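Local coordinates for protein ACDH-11, isoform b (Caenorhabditis elegans, PDB 4Y9J) that belongs to the acyl-CoA dehydrogenase family of flavoproteins and binds flavin-adenine dinucleotide within a four-chain assembly, at residues 404-407 with 408-411; 438-441 with 442-445. All blocks are in the same frame, centred on the assembly; numbering follows the deposited sequence.

Contact 1 (404-407 with 408-411)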
ATOM      1  N   LEU B 404      11.697  28.601  20.570  1.00 32.32           N
ATOM      2  CA  LEU B 404      11.668  27.523  21.542  1.00 30.89           C
ATOM      3  C   LEU B 404      10.397  27.580  22.367  1.00 31.16           C
ATOM      4  O   LEU B 404       9.843  26.539  22.761  1.00 32.86           O
ATOM      5  CB  LEU B 404      12.906  27.510  22.418  1.00 33.22           C
ATOM      6  CG  LEU B 404      13.135  28.628  23.417  1.00 34.24           C
ATOM      7  CD1 LEU B 404      12.489  28.300  24.768  1.00 36.98           C
ATOM      8  CD2 LEU B 404      14.628  28.912  23.603  1.00 35.23           C
ATOM      9  N   TYR B 405       9.891  28.758  22.637  1.00 32.83           N
ATOM     10  CA  TYR B 405       8.719  28.865  23.500  1.00 32.11           C
ATOM     11  C   TYR B 405       7.424  28.430  22.767  1.00 31.61           C
ATOM     12  O   TYR B 405       6.664  27.560  23.287  1.00 30.90           O
ATOM     13  CB  TYR B 405       8.590  30.268  24.124  1.00 35.73           C
ATOM     14  CG  TYR B 405       7.560  30.274  25.286  1.00 35.88           C
ATOM     15  CD1 TYR B 405       7.865  29.669  26.484  1.00 37.00           C
ATOM     16  CD2 TYR B 405       6.314  30.835  25.138  1.00 36.40           C
ATOM     17  CE1 TYR B 405       6.967  29.664  27.532  1.00 39.14           C
ATOM     18  CE2 TYR B 405       5.405  30.843  26.152  1.00 39.66           C
ATOM     19  CZ  TYR B 405       5.745  30.269  27.370  1.00 39.74           C
ATOM     20  OH  TYR B 405       4.856  30.209  28.411  1.00 42.24           O
ATOM     21  N   ALA B 406       7.158  29.005  21.583  1.00 32.75           N
ATOM     22  CA  ALA B 406       5.996  28.597  20.806  1.00 32.40           C
ATOM     23  C   ALA B 406       6.087  27.104  20.459  1.00 31.19           C
ATOM     24  O   ALA B 406       5.078  26.383  20.422  1.00 31.86           O
ATOM     25  CB  ALA B 406       5.853  29.425  19.512  1.00 34.20           C
ATOM     26  N   GLY B 407       7.320  26.660  20.226  1.00 30.34           N
ATOM     27  CA  GLY B 407       7.634  25.293  19.942  1.00 31.34           C
ATOM     28  C   GLY B 407       7.161  24.334  20.988  1.00 30.12           C
ATOM     29  O   GLY B 407       6.640  23.260  20.705  1.00 26.22           O
ATOM     30  N   LYS B 408       7.373  24.736  22.227  1.00 28.48           N
ATOM     31  CA  LYS B 408       7.085  23.893  23.349  1.00 28.34           C
ATOM     32  C   LYS B 408       5.618  24.051  23.760  1.00 29.99           C
ATOM     33  O   LYS B 408       5.041  23.136  24.323  1.00 29.72           O
ATOM     34  CB  LYS B 408       8.056  24.195  24.468  1.00 31.17           C
ATOM     35  CG  LYS B 408       7.953  23.352  25.705  1.00 31.65           C
ATOM     36  CD  LYS B 408       7.877  21.857  25.435  1.00 29.67           C
ATOM     37  CE  LYS B 408       9.109  21.354  24.685  1.00 32.66           C
ATOM     38  NZ  LYS B 408       9.092  19.951  24.347  1.00 31.46           N
ATOM     39  N   GLN B 409       5.003  25.191  23.498  1.00 28.89           N
ATOM     40  CA  GLN B 409       3.551  25.328  23.644  1.00 29.12           C
ATOM     41  C   GLN B 409       2.712  24.420  22.701  1.00 30.33           C
ATOM     42  O   GLN B 409       1.637  24.017  23.075  1.00 30.11           O
ATOM     43  CB  GLN B 409       3.094  26.744  23.394  1.00 31.15           C
ATOM     44  CG  GLN B 409       3.469  27.754  24.435  1.00 32.49           C
ATOM     45  CD  GLN B 409       2.983  29.106  24.004  1.00 36.21           C
ATOM     46  OE1 GLN B 409       3.377  29.588  22.943  1.00 35.79           O
ATOM     47  NE2 GLN B 409       2.129  29.711  24.795  1.00 37.40           N
ATOM     48  N   ALA B 410       3.223  24.127  21.520  1.00 27.24           N
ATOM     49  CA  ALA B 410       2.401  23.680  20.387  1.00 27.58           C
ATOM     50  C   ALA B 410       1.796  22.269  20.601  1.00 26.77           C
ATOM     51  O   ALA B 410       0.605  22.115  20.441  1.00 28.29           O
ATOM     52  CB  ALA B 410       3.196  23.683  19.092  1.00 27.32           C
ATOM     53  N   VAL B 411       2.594  21.280  20.980  1.00 27.12           N
ATOM     54  CA  VAL B 411       2.036  19.939  21.094  1.00 26.93           C
ATOM     55  C   VAL B 411       1.017  19.823  22.227  1.00 28.82           C
ATOM     56  O   VAL B 411      -0.061  19.351  21.997  1.00 27.92           O
ATOM     57  CB  VAL B 411       3.088  18.830  21.160  1.00 27.46           C
ATOM     58  CG1 VAL B 411       2.448  17.466  21.442  1.00 27.68           C
ATOM     59  CG2 VAL B 411       3.870  18.753  19.824  1.00 28.85           C
TER
HETATM   60  O   HOH W   1       5.358  21.107  21.761  1.00 29.44           O
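Tyr405 O is gripped by two amides of the next helical turn. Gln409 N donates to it over 2.9 Å with a fairly straight N-H angle of 159°, while Lys408 N, 3.1 Å from Tyr405 O, adds a weak bond. Lys408 N gives its main bond to Leu404 O, also at 3.1 Å, approaching from above that carbonyl plane. One turn on, the ladder opens: Gly407 O and Val411 N stand 4.5 Å apart, and a water steps between them. It donates to Gly407 O at 2.7 Å and accepts from Val411 N at 2.9 Å, so both backbone groups are satisfied although they do not meet directly.

Outside the backbone, the Gln409 amide lies obliquely against the Tyr405 ring, Gln409 CD 3.7 Å from Tyr405 CE2 and the two planes 35° apart. With its CG anti to the backbone N (chi1 -166°), Tyr405 swings its ring toward Gln409, although its CB points away from the next turn. The amide's rotation is probably fixed from outside, since Gln409 OE1 is hydrogen-bonded to Ser368 OG and Gln409 NE2 to Asp364 O. Lys408 NZ forms salt bridges with Glu416 and Glu419 of the second subunit.

Within helix 389-419 this turn packs against three other helices: Leu404 on helix 449-461, Tyr405 on helix 524-545 with its ring edge-to-face with Phe529, and Ala406 and Ala410 on Ser323 of helix 304-338.

Contact 2 (438-441 with 442-445); sequences DAQV and TPIW. With UCC (S-{(3S,5R,9R)-1-[(2R,3S,4R,5R)-5-(6-amino-9H-purin-9-yl)-4-hydroxy-3-(phosphonooxy)tetrahydrofuran-2-yl]-3,5,9-trihydroxy-8,8-dimethyl-3,5-dioxido-10,14-dioxo-2,4,6-trioxa-11,15-diaza-3lambda~5~,5lambda~5~-diphosphaheptadecan-17-yl} undecanethioate), chain F.
A type I beta turn from Ala439 to Thr442 follows on from helix 432-439 and leads into the wall of the flavin and UCC pockets. Ala439 O takes two bonds from Thr442: OG1 donates in the carbonyl plane at 2.8 Å, and the backbone N comes from above that plane at 3.1 Å. Val441 O is likewise shared. Trp445 N lies almost in line with the Val441 C=O bond (3.1 Å from Val441 O, C=O...N angle 176°), whereas Ile444 N reaches Val441 O from above the plane at 3.0 Å.

These bonds bring Trp445 back over Val441. With chi1 at 68°, its CG sits between the backbone N and the carbonyl carbon, and the indole is sandwiched. Val441 CG2 makes a CH-pi contact over one face, 3.6 Å from the centroid of the six-membered ring and 17° off its normal. Over the opposite face, toward the rim, UCC CA3 lies 3.3 Å from Trp445 CE3. The far end of the acyl chain returns to the ring edge, UCC C11 lying in plane 3.6 Å from Trp445 CZ2. Asn319 OD1 takes a weak bond from Trp445 NE1.

Ala439 O and Val441 O are each satisfied twice from within, whereas Lys403 NZ holds Thr442 O and Trp445 O. Trp445 grips UCC chiefly by apolar contact, Val441 supporting its other face; both residues touch the flavin-adenine dinucleotide.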
ATOM      1  N   ASP B 438       2.116  17.032  12.776  1.00 23.92           N
ATOM      2  CA  ASP B 438       2.875  18.123  12.191  1.00 26.23           C
ATOM      3  C   ASP B 438       3.416  19.152  13.221  1.00 26.52           C
ATOM      4  O   ASP B 438       4.587  19.520  13.178  1.00 28.33           O
ATOM      5  CB  ASP B 438       2.107  18.790  11.038  1.00 25.05           C
ATOM      6  CG  ASP B 438       1.902  17.823   9.777  1.00 28.48           C
ATOM      7  OD1 ASP B 438       2.330  16.609   9.767  1.00 28.69           O
ATOM      8  OD2 ASP B 438       1.308  18.295   8.726  1.00 27.90           O
ATOM      9  N   ALA B 439       2.575  19.548  14.175  1.00 25.66           N
ATOM     10  CA  ALA B 439       2.986  20.465  15.235  1.00 28.91           C
ATOM     11  C   ALA B 439       4.166  19.883  16.040  1.00 26.99           C
ATOM     12  O   ALA B 439       5.005  20.630  16.519  1.00 26.82           O
ATOM     13  CB  ALA B 439       1.810  20.745  16.182  1.00 30.84           C
ATOM     14  N   GLN B 440       4.244  18.553  16.160  1.00 24.45           N
ATOM     15  CA  GLN B 440       5.328  17.884  16.852  1.00 25.59           C
ATOM     16  C   GLN B 440       6.702  18.051  16.182  1.00 24.54           C
ATOM     17  O   GLN B 440       7.725  17.863  16.828  1.00 27.06           O
ATOM     18  CB  GLN B 440       4.954  16.413  17.131  1.00 23.78           C
ATOM     19  CG  GLN B 440       6.013  15.538  17.746  1.00 23.42           C
ATOM     20  CD  GLN B 440       6.368  15.989  19.174  1.00 25.98           C
ATOM     21  OE1 GLN B 440       7.344  16.781  19.373  1.00 28.70           O
ATOM     22  NE2 GLN B 440       5.586  15.611  20.103  1.00 22.25           N
ATOM     23  N   VAL B 441       6.754  18.380  14.884  1.00 25.89           N
ATOM     24  CA  VAL B 441       8.058  18.692  14.306  1.00 25.35           C
ATOM     25  C   VAL B 441       8.704  20.000  14.909  1.00 26.00           C
ATOM     26  O   VAL B 441       9.927  20.145  14.974  1.00 25.04           O
ATOM     27  CB  VAL B 441       8.010  18.796  12.774  1.00 25.14           C
ATOM     28  CG1 VAL B 441       7.561  20.150  12.288  1.00 25.73           C
ATOM     29  CG2 VAL B 441       9.394  18.419  12.232  1.00 26.93           C
ATOM     30  N   THR B 442       7.826  20.901  15.302  1.00 24.88           N
ATOM     31  CA  THR B 442       8.229  22.299  15.572  1.00 26.80           C
ATOM     32  C   THR B 442       9.177  22.477  16.796  1.00 30.89           C
ATOM     33  O   THR B 442      10.025  23.333  16.721  1.00 29.73           O
ATOM     34  CB  THR B 442       7.072  23.304  15.571  1.00 26.75           C
ATOM     35  OG1 THR B 442       6.169  23.129  16.677  1.00 28.11           O
ATOM     36  CG2 THR B 442       6.291  23.270  14.307  1.00 26.19           C
ATOM     37  N   PRO B 443       9.052  21.679  17.864  1.00 26.14           N
ATOM     38  CA  PRO B 443      10.092  21.789  18.911  1.00 28.37           C
ATOM     39  C   PRO B 443      11.351  21.031  18.647  1.00 26.94           C
ATOM     40  O   PRO B 443      12.270  21.127  19.497  1.00 29.83           O
ATOM     41  CB  PRO B 443       9.381  21.204  20.158  1.00 28.32           C
ATOM     42  CG  PRO B 443       8.479  20.171  19.523  1.00 27.70           C
ATOM     43  CD  PRO B 443       7.904  20.863  18.353  1.00 27.75           C
ATOM     44  N   ILE B 444      11.451  20.327  17.499  1.00 28.14           N
ATOM     45  CA  ILE B 444      12.584  19.424  17.230  1.00 28.07           C
ATOM     46  C   ILE B 444      13.562  20.012  16.213  1.00 28.24           C
ATOM     47  O   ILE B 444      14.790  20.187  16.492  1.00 30.69           O
ATOM     48  CB  ILE B 444      12.108  18.025  16.843  1.00 29.24           C
ATOM     49  CG1 ILE B 444      11.352  17.379  18.026  1.00 29.36           C
ATOM     50  CG2 ILE B 444      13.303  17.142  16.472  1.00 31.15           C
ATOM     51  CD1 ILE B 444      10.672  16.050  17.675  1.00 29.74           C
ATOM     52  N   TRP B 445      13.054  20.336  15.051  1.00 28.50           N
ATOM     53  CA  TRP B 445      13.944  20.818  14.018  1.00 29.54           C
ATOM     54  C   TRP B 445      14.266  22.291  14.140  1.00 30.66           C
ATOM     55  O   TRP B 445      13.610  23.002  14.869  1.00 31.05           O
ATOM     56  CB  TRP B 445      13.426  20.448  12.621  1.00 27.50           C
ATOM     57  CG  TRP B 445      12.166  21.087  12.089  1.00 28.03           C
ATOM     58  CD1 TRP B 445      11.427  22.141  12.606  1.00 26.41           C
ATOM     59  CD2 TRP B 445      11.552  20.734  10.861  1.00 27.72           C
ATOM     60  NE1 TRP B 445      10.375  22.376  11.820  1.00 29.89           N
ATOM     61  CE2 TRP B 445      10.445  21.571  10.702  1.00 28.23           C
ATOM     62  CE3 TRP B 445      11.860  19.768   9.854  1.00 28.51           C
ATOM     63  CZ2 TRP B 445       9.592  21.477   9.570  1.00 28.47           C
ATOM     64  CZ3 TRP B 445      11.029  19.681   8.746  1.00 28.80           C
ATOM     65  CH2 TRP B 445       9.878  20.498   8.643  1.00 29.66           C
TER
HETATM   66  OA1 UCC F 702      16.268  21.281  10.863  1.00 45.76           O
HETATM   67  CA1 UCC F 702      16.533  21.792   9.707  1.00 48.78           C
HETATM   68  CA2 UCC F 702      15.590  22.013   8.519  1.00 47.78           C
HETATM   69  CA3 UCC F 702      14.108  21.969   8.728  1.00 52.51           C
HETATM   70  CA4 UCC F 702      13.372  23.092   7.924  1.00 53.68           C
HETATM   71  CA5 UCC F 702      12.785  24.119   8.903  1.00 50.35           C
HETATM   72  CA6 UCC F 702      11.411  24.531   8.504  1.00 48.77           C
HETATM   73  CA7 UCC F 702      10.825  25.548   9.470  1.00 47.43           C
HETATM   74  CA8 UCC F 702       9.607  25.857   8.695  1.00 49.55           C
HETATM   75  CA9 UCC F 702       8.326  25.908   9.330  1.00 52.31           C
HETATM   76  C10 UCC F 702       7.397  24.867   8.892  1.00 54.84           C
HETATM   77  C11 UCC F 702       7.172  24.098  10.186  1.00 57.20           C
HETATM   78  S   UCC F 702      18.040  22.309   9.196  1.00 46.45           S
HETATM   79  CP1 UCC F 702      19.252  22.006  10.539  1.00 49.37           C
HETATM   80  CP2 UCC F 702      18.992  22.749  11.813  1.00 48.53           C
HETATM   81  NP1 UCC F 702      20.138  22.694  12.743  1.00 48.66           N
HETATM   82  CP3 UCC F 702      20.139  23.551  13.766  1.00 47.18           C
HETATM   83  OP1 UCC F 702      19.198  24.292  14.052  1.00 43.37           O
HETATM   84  CP4 UCC F 702      21.419  23.648  14.571  1.00 47.30           C
HETATM   85  CP5 UCC F 702      21.091  23.480  16.062  1.00 47.06           C
HETATM   86  NP2 UCC F 702      22.355  23.783  16.721  1.00 47.68           N
HETATM   87  CP6 UCC F 702      22.782  25.013  17.007  1.00 48.76           C
HETATM   88  OP2 UCC F 702      22.103  26.017  16.844  1.00 50.21           O
HETATM   89  CP8 UCC F 702      24.142  25.069  17.673  1.00 48.73           C
HETATM   90  OP3 UCC F 702      24.073  26.003  18.793  1.00 47.48           O
HETATM   91  CPB UCC F 702      25.273  25.638  16.850  1.00 52.98           C
HETATM   92  CP7 UCC F 702      25.027  26.901  16.011  1.00 51.17           C
HETATM   93  CP9 UCC F 702      25.199  24.688  15.576  1.00 49.45           C
HETATM   94  CPA UCC F 702      26.677  25.153  17.275  1.00 52.75           C
HETATM   95  O7  UCC F 702      27.673  25.709  16.379  1.00 54.11           O
HETATM   96  P2  UCC F 702      29.217  25.819  16.857  1.00 53.12           P
HETATM   97  O21 UCC F 702      30.073  26.371  15.728  1.00 56.52           O
HETATM   98  O22 UCC F 702      29.523  24.521  17.617  1.00 49.94           O
HETATM   99  O6  UCC F 702      29.045  26.922  18.040  1.00 52.88           O
HETATM  100  P1  UCC F 702      29.670  28.384  18.142  1.00 58.34           P
HETATM  101  O11 UCC F 702      31.192  28.380  18.133  1.00 58.05           O
HETATM  102  O12 UCC F 702      28.944  28.964  19.319  1.00 54.95           O
HETATM  103  O5' UCC F 702      29.078  29.047  16.730  1.00 57.41           O
HETATM  104  C5' UCC F 702      29.992  29.517  15.710  1.00 58.17           C
HETATM  105  C4' UCC F 702      29.692  30.974  15.306  1.00 58.34           C
HETATM  106  C3' UCC F 702      29.834  31.922  16.493  1.00 58.54           C
HETATM  107  O3' UCC F 702      30.257  33.139  15.931  1.00 61.18           O
HETATM  108  P3  UCC F 702      31.669  33.770  16.250  1.00 65.39           P
HETATM  109  O33 UCC F 702      31.687  34.979  15.340  1.00 61.86           O
HETATM  110  O32 UCC F 702      32.663  32.760  15.726  1.00 64.77           O
HETATM  111  O31 UCC F 702      31.634  34.020  17.779  1.00 65.76           O
HETATM  112  C2' UCC F 702      28.432  32.100  17.060  1.00 56.60           C
HETATM  113  O2' UCC F 702      28.157  33.384  17.616  1.00 55.96           O
HETATM  114  O4' UCC F 702      28.323  31.086  14.863  1.00 55.50           O
HETATM  115  C1' UCC F 702      27.651  31.975  15.745  1.00 57.70           C
HETATM  116  N9  UCC F 702      26.238  31.590  15.878  1.00 55.89           N
HETATM  117  C4  UCC F 702      25.251  32.452  15.656  1.00 54.64           C
HETATM  118  N3  UCC F 702      25.165  33.734  15.229  1.00 52.38           N
HETATM  119  C8  UCC F 702      25.759  30.394  16.293  1.00 55.36           C
HETATM  120  N7  UCC F 702      24.415  30.450  16.302  1.00 55.90           N
HETATM  121  C5  UCC F 702      24.032  31.686  15.910  1.00 53.88           C
HETATM  122  C6  UCC F 702      22.747  32.390  15.651  1.00 55.36           C
HETATM  123  N6  UCC F 702      21.579  31.733  15.866  1.00 55.29           N
HETATM  124  N1  UCC F 702      22.799  33.708  15.275  1.00 54.55           N
HETATM  125  C2  UCC F 702      23.974  34.341  15.076  1.00 53.38           C

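How the contacts relate
Contact 1 comes first along the chain, midway along helix 389-419; contact 2 follows on helix 432-439, the next helix, and in the loop leading to helix 449-461. Both belong to the C-terminal acyl-CoA dehydrogenase domain, with centres about 8 Å apart, and they pack directly: Val411 CG2 lies 3.4 Å from Gln440 CA, and Gly407 O lies 3.5 Å from Pro443 CB. The helical segment 404-411 therefore backs segment 438-445, part of which lines the ligand pockets. Each also touches the second subunit, so this part of the helical domain joins the interior of one chain, its bound ligands and the subunit interface.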